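Local coordinates for putative protein (PDB 2O3G) that is of unknown function but forms the transporter-associated domain of a membrane protein with CBS domains, and may bind flavin adenine dinucleotide, at residues A[21-27]-A[45-51]; A[70-74]-A[86-91]. All blocks are in the same frame, centred on the assembly; numbering follows the deposited sequence.

How the interactions relate
Near the N terminus, segment 21-27 begins at the end of strand 20-22 and runs into helix 27-30; interaction 1 closes the 17-residue excursion after it, which holds the rest of that helix, by bringing residues 45-51 back against it. The chain then runs through helix 48-56 and strand 65-68 before interaction 2 pairs 70-74 with 86-91, the open end of the hairpin formed by strands 71-79 and 82-90. The two contacts are in series and neither nest nor cross. They meet in space because strand 20-22 lies beside strand 82-90, and because Val48 of interaction 1 packs on Val86 and Phe73 of interaction 2, joining helix 48-56 to the sheet.

Interaction 1 of 2, residues A[21-27]-A[45-51]; sequences VEGALEY and FHTVAGL
The carbonyl oxygen of His46 takes the backbone N-H of Tyr27, N to O 2.8 Å, with the donor above the carbonyl plane and an angle of 136° at the hydrogen. The CA-H of Glu26 leans on the same oxygen, and Glu26 and Thr47 form a single backbone bridge. Val48 N points to Leu25 O and Ala49 N to Gly23 O, though the positions of both acceptors are less certain in the model. This places residues 23-27 across the start of helix 48-56. Thr47 is its N-cap: with chi1 at 69°, OG1 sits between the backbone N and carbonyl carbon, turned to accept from Gly50 N at 2.9 Å. Glu26 in turn stands at the N-cap position of helix 27-30, so each residue of the bridge comes right before a helix. Val48 splits its branches over the other segment, CG1 meeting Val21 CG2 at 3.9 Å and CG2 reaching Leu25 CB at 3.6 Å. At the far end, Phe45 turns a ring edge toward the face of Tyr27 in an offset edge-to-face pair, centroids 5.6 Å apart and planes at 61°. Leu51 CA lies over one face of the Phe45 ring, while Leu51 CD2 comes to the edge of Tyr27, 4.3 Å from its CE1. The Tyr27 hydroxyl is hydrogen-bonded to the carbonyl oxygen of Pro37.

Interaction 2 of 2, residues A[70-74]-A[86-91]; sequences GWRFE and VKITKL
Residues 71-74 and 86-90 run antiparallel, their axes 4.6 Å apart at 158°, with Arg72-Thr89 and Glu74-Lys87 as hydrogen-bonded pairs and Trp71-Lys90 and Phe73-Ile88 as non-hydrogen-bonded ones. At the open end, Gly70 O accepts both Leu91 N at 2.9 Å and the Lys90 ammonium, NZ at 3.1 Å, from opposite faces of its plane. The Lys90 chain bends at chi2 (-91°), which carries CE over the six-membered ring of Trp71 in a CH-pi contact and NZ over the five-membered ring, 4.9 Å from its centroid, as a cation-pi partner. Ile88 serves two aromatic neighbours: CG2 comes obliquely to Trp71 CE3 at 3.5 Å, and CD1 lies beside Phe73, whose side chain points the same way. Val86 CG2 stands at the edge of the Phe73 ring, 4.0 Å from CD1. On the Arg72, Glu74, Lys87 and Thr89 face, the Arg72 and Thr89 side chains lie side by side, pointing the same way, with Arg72 CB 3.6 Å from Thr89 OG1, and Leu91 CD1 covers one face of the guanidinium toward its rim. The polar end of Arg72 is held by a salt bridge from NE to Asp67 on strand 65-68. Helix 48-56 lies against the other face through Val48, Leu51 and Ile52, all touching Phe73. This is a beta hairpin at the middle of a four-stranded antiparallel sheet, with a helix packed on one side.

Interaction 1 of 2, residues A[21-27]-A[45-51]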
# COMPACT_ATOMS: atom_id res chain seq x y z
N VAL A 21 6.32 4.85 2.50
CA VAL A 21 6.90 4.42 1.24
C VAL A 21 6.14 5.13 0.20
O VAL A 21 4.97 5.64 0.41
CB VAL A 21 6.74 2.91 0.98
CG1 VAL A 21 7.63 2.13 1.86
CG2 VAL A 21 5.34 2.53 1.16
N GLU A 22 6.81 5.17 -0.94
CA GLU A 22 6.11 5.53 -2.15
C GLU A 22 5.11 4.51 -2.68
O GLU A 22 5.38 3.29 -2.78
CB GLU A 22 7.08 5.91 -3.22
CG GLU A 22 8.16 4.90 -3.45
CD GLU A 22 9.02 5.33 -4.69
OE1 GLU A 22 9.53 4.40 -5.46
OE2 GLU A 22 9.12 6.61 -4.85
N GLY A 23 3.94 5.06 -2.98
CA GLY A 23 2.91 4.41 -3.77
C GLY A 23 3.33 3.39 -4.81
O GLY A 23 2.58 2.47 -5.10
N ALA A 24 4.52 3.52 -5.34
CA ALA A 24 4.88 2.80 -6.48
C ALA A 24 5.97 1.91 -6.06
O ALA A 24 6.71 1.41 -6.88
CB ALA A 24 5.44 3.76 -7.55
N LEU A 25 6.17 1.73 -4.78
CA LEU A 25 7.07 0.63 -4.38
C LEU A 25 6.37 -0.67 -4.84
O LEU A 25 5.09 -0.81 -4.79
CB LEU A 25 7.19 0.59 -2.87
CG LEU A 25 8.58 0.30 -2.38
CD1 LEU A 25 8.38 -0.56 -1.18
CD2 LEU A 25 9.64 -0.29 -3.34
N GLU A 26 7.19 -1.57 -5.31
CA GLU A 26 6.71 -2.88 -5.73
C GLU A 26 6.53 -3.79 -4.53
O GLU A 26 7.47 -4.01 -3.76
CB GLU A 26 7.74 -3.51 -6.70
CG GLU A 26 7.67 -2.82 -8.07
CD GLU A 26 8.62 -3.34 -9.10
OE1 GLU A 26 9.62 -4.02 -8.79
OE2 GLU A 26 8.36 -3.04 -10.30
N TYR A 27 5.34 -4.32 -4.42
CA TYR A 27 5.05 -5.39 -3.49
C TYR A 27 6.13 -6.39 -3.39
O TYR A 27 6.51 -6.81 -2.30
CB TYR A 27 3.83 -6.10 -3.86
CG TYR A 27 3.35 -7.00 -2.78
CD1 TYR A 27 2.38 -6.59 -1.90
CD2 TYR A 27 3.83 -8.26 -2.66
CE1 TYR A 27 1.92 -7.41 -0.88
CE2 TYR A 27 3.37 -9.13 -1.66
CZ TYR A 27 2.41 -8.67 -0.77
OH TYR A 27 1.94 -9.53 0.20
N PHE A 45 -2.18 -6.59 -8.14
CA PHE A 45 -1.52 -5.31 -7.97
C PHE A 45 -0.03 -5.53 -7.97
O PHE A 45 0.40 -6.63 -7.85
CB PHE A 45 -2.04 -4.56 -6.72
CG PHE A 45 -1.93 -5.36 -5.41
CD1 PHE A 45 -0.69 -5.50 -4.75
CD2 PHE A 45 -3.07 -5.93 -4.83
CE1 PHE A 45 -0.58 -6.21 -3.59
CE2 PHE A 45 -2.96 -6.65 -3.66
CZ PHE A 45 -1.69 -6.81 -3.03
N HIS A 46 0.80 -4.53 -8.18
CA HIS A 46 2.20 -4.86 -8.08
C HIS A 46 2.90 -3.96 -7.14
O HIS A 46 4.11 -4.12 -6.95
CB HIS A 46 2.90 -4.78 -9.43
CG HIS A 46 2.25 -5.64 -10.45
ND1 HIS A 46 1.08 -5.26 -11.08
CD2 HIS A 46 2.53 -6.89 -10.87
CE1 HIS A 46 0.70 -6.24 -11.89
NE2 HIS A 46 1.56 -7.24 -11.78
N THR A 47 2.14 -3.00 -6.59
CA THR A 47 2.70 -1.89 -5.82
C THR A 47 1.86 -1.54 -4.59
O THR A 47 0.59 -1.87 -4.51
CB THR A 47 2.78 -0.55 -6.70
OG1 THR A 47 1.45 -0.05 -6.99
CG2 THR A 47 3.56 -0.79 -7.96
N VAL A 48 2.54 -0.84 -3.66
CA VAL A 48 1.85 -0.40 -2.45
C VAL A 48 0.60 0.34 -2.84
O VAL A 48 -0.52 0.06 -2.37
CB VAL A 48 2.80 0.43 -1.55
CG1 VAL A 48 2.13 0.79 -0.25
CG2 VAL A 48 4.07 -0.33 -1.33
N ALA A 49 0.75 1.25 -3.77
CA ALA A 49 -0.42 2.06 -4.13
C ALA A 49 -1.44 1.15 -4.66
O ALA A 49 -2.60 1.31 -4.30
CB ALA A 49 -0.07 3.11 -5.23
N GLY A 50 -1.01 0.20 -5.53
CA GLY A 50 -1.94 -0.74 -6.17
C GLY A 50 -2.68 -1.55 -5.11
O GLY A 50 -3.92 -1.73 -5.20
N LEU A 51 -1.94 -2.00 -4.08
CA LEU A 51 -2.56 -2.70 -2.96
C LEU A 51 -3.67 -1.89 -2.43
O LEU A 51 -4.78 -2.42 -2.24
CB LEU A 51 -1.53 -3.06 -1.86
CG LEU A 51 -1.72 -3.17 -0.35
CD1 LEU A 51 -3.12 -3.22 0.16
CD2 LEU A 51 -0.92 -4.36 0.11

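Interaction 2 of 2, residues A[70-74]-A[86-91]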
# COMPACT_ATOMS: atom_id res chain seq x y z
N GLY A 70 -2.51 -7.72 8.60
CA GLY A 70 -1.93 -7.27 9.84
C GLY A 70 -1.28 -5.89 9.78
O GLY A 70 -0.67 -5.48 10.75
N TRP A 71 -1.35 -5.22 8.64
CA TRP A 71 -0.79 -3.90 8.50
C TRP A 71 -1.84 -2.96 7.91
O TRP A 71 -2.84 -3.42 7.33
CB TRP A 71 0.35 -3.94 7.58
CG TRP A 71 1.41 -4.85 7.93
CD1 TRP A 71 1.44 -6.14 7.71
CD2 TRP A 71 2.70 -4.50 8.47
NE1 TRP A 71 2.66 -6.69 8.12
CE2 TRP A 71 3.44 -5.69 8.60
CE3 TRP A 71 3.25 -3.32 8.96
CZ2 TRP A 71 4.70 -5.73 9.13
CZ3 TRP A 71 4.56 -3.35 9.46
CH2 TRP A 71 5.27 -4.55 9.55
N ARG A 72 -1.63 -1.66 8.08
CA ARG A 72 -2.49 -0.57 7.56
C ARG A 72 -1.69 0.26 6.58
O ARG A 72 -0.48 0.50 6.75
CB ARG A 72 -2.86 0.32 8.69
CG ARG A 72 -3.72 1.43 8.30
CD ARG A 72 -4.49 1.87 9.51
NE ARG A 72 -5.72 1.12 9.56
CZ ARG A 72 -6.69 1.28 10.47
NH1 ARG A 72 -6.61 2.20 11.42
NH2 ARG A 72 -7.75 0.50 10.40
N PHE A 73 -2.33 0.68 5.50
CA PHE A 73 -1.61 1.40 4.46
C PHE A 73 -2.38 2.61 4.23
O PHE A 73 -3.57 2.53 4.00
CB PHE A 73 -1.60 0.56 3.23
CG PHE A 73 -0.70 -0.62 3.35
CD1 PHE A 73 0.59 -0.54 2.95
CD2 PHE A 73 -1.16 -1.81 3.89
CE1 PHE A 73 1.42 -1.68 3.03
CE2 PHE A 73 -0.33 -2.91 3.94
CZ PHE A 73 0.96 -2.84 3.52
N GLU A 74 -1.74 3.76 4.40
CA GLU A 74 -2.54 5.00 4.40
C GLU A 74 -1.97 6.01 3.48
O GLU A 74 -0.76 6.25 3.48
CB GLU A 74 -2.59 5.59 5.79
CG GLU A 74 -3.48 6.84 5.91
CD GLU A 74 -3.42 7.50 7.29
OE1 GLU A 74 -2.58 7.09 8.15
OE2 GLU A 74 -4.22 8.42 7.52
N VAL A 86 2.81 6.48 1.10
CA VAL A 86 1.93 5.79 2.03
C VAL A 86 2.62 5.49 3.37
O VAL A 86 3.87 5.28 3.44
CB VAL A 86 1.13 4.62 1.35
CG1 VAL A 86 1.69 4.31 0.03
CG2 VAL A 86 1.09 3.38 2.21
N LYS A 87 1.83 5.58 4.42
CA LYS A 87 2.31 5.36 5.81
C LYS A 87 1.89 3.95 6.25
O LYS A 87 0.69 3.65 6.29
CB LYS A 87 1.67 6.40 6.78
CG LYS A 87 2.26 6.40 8.25
CD LYS A 87 1.45 7.14 9.35
CE LYS A 87 2.42 7.55 10.55
NZ LYS A 87 3.99 7.77 10.23
N ILE A 88 2.88 3.10 6.55
CA ILE A 88 2.61 1.77 7.05
C ILE A 88 2.59 1.77 8.59
O ILE A 88 3.66 2.09 9.26
CB ILE A 88 3.71 0.80 6.77
CG1 ILE A 88 4.39 0.85 5.40
CG2 ILE A 88 3.12 -0.48 6.86
CD1 ILE A 88 3.54 0.61 4.22
N THR A 89 1.42 1.43 9.16
CA THR A 89 1.37 1.00 10.56
C THR A 89 0.96 -0.51 10.88
O THR A 89 0.64 -1.27 9.95
CB THR A 89 0.63 1.99 11.42
OG1 THR A 89 -0.77 2.06 11.11
CG2 THR A 89 1.30 3.38 11.33
N LYS A 90 0.97 -0.93 12.18
CA LYS A 90 0.57 -2.30 12.62
C LYS A 90 -0.91 -2.47 13.09
O LYS A 90 -1.47 -1.59 13.76
CB LYS A 90 1.51 -2.79 13.68
CG LYS A 90 2.49 -3.76 13.20
CD LYS A 90 1.86 -5.01 13.41
CE LYS A 90 2.40 -6.15 12.60
NZ LYS A 90 1.13 -7.00 12.71
N LEU A 91 -1.61 -3.52 12.71
CA LEU A 91 -2.94 -3.60 13.23
C LEU A 91 -2.84 -4.32 14.59
O LEU A 91 -1.80 -5.02 14.78
CB LEU A 91 -3.86 -4.28 12.26
CG LEU A 91 -4.67 -3.27 11.47
CD1 LEU A 91 -4.52 -1.92 12.05
CD2 LEU A 91 -4.17 -3.27 10.11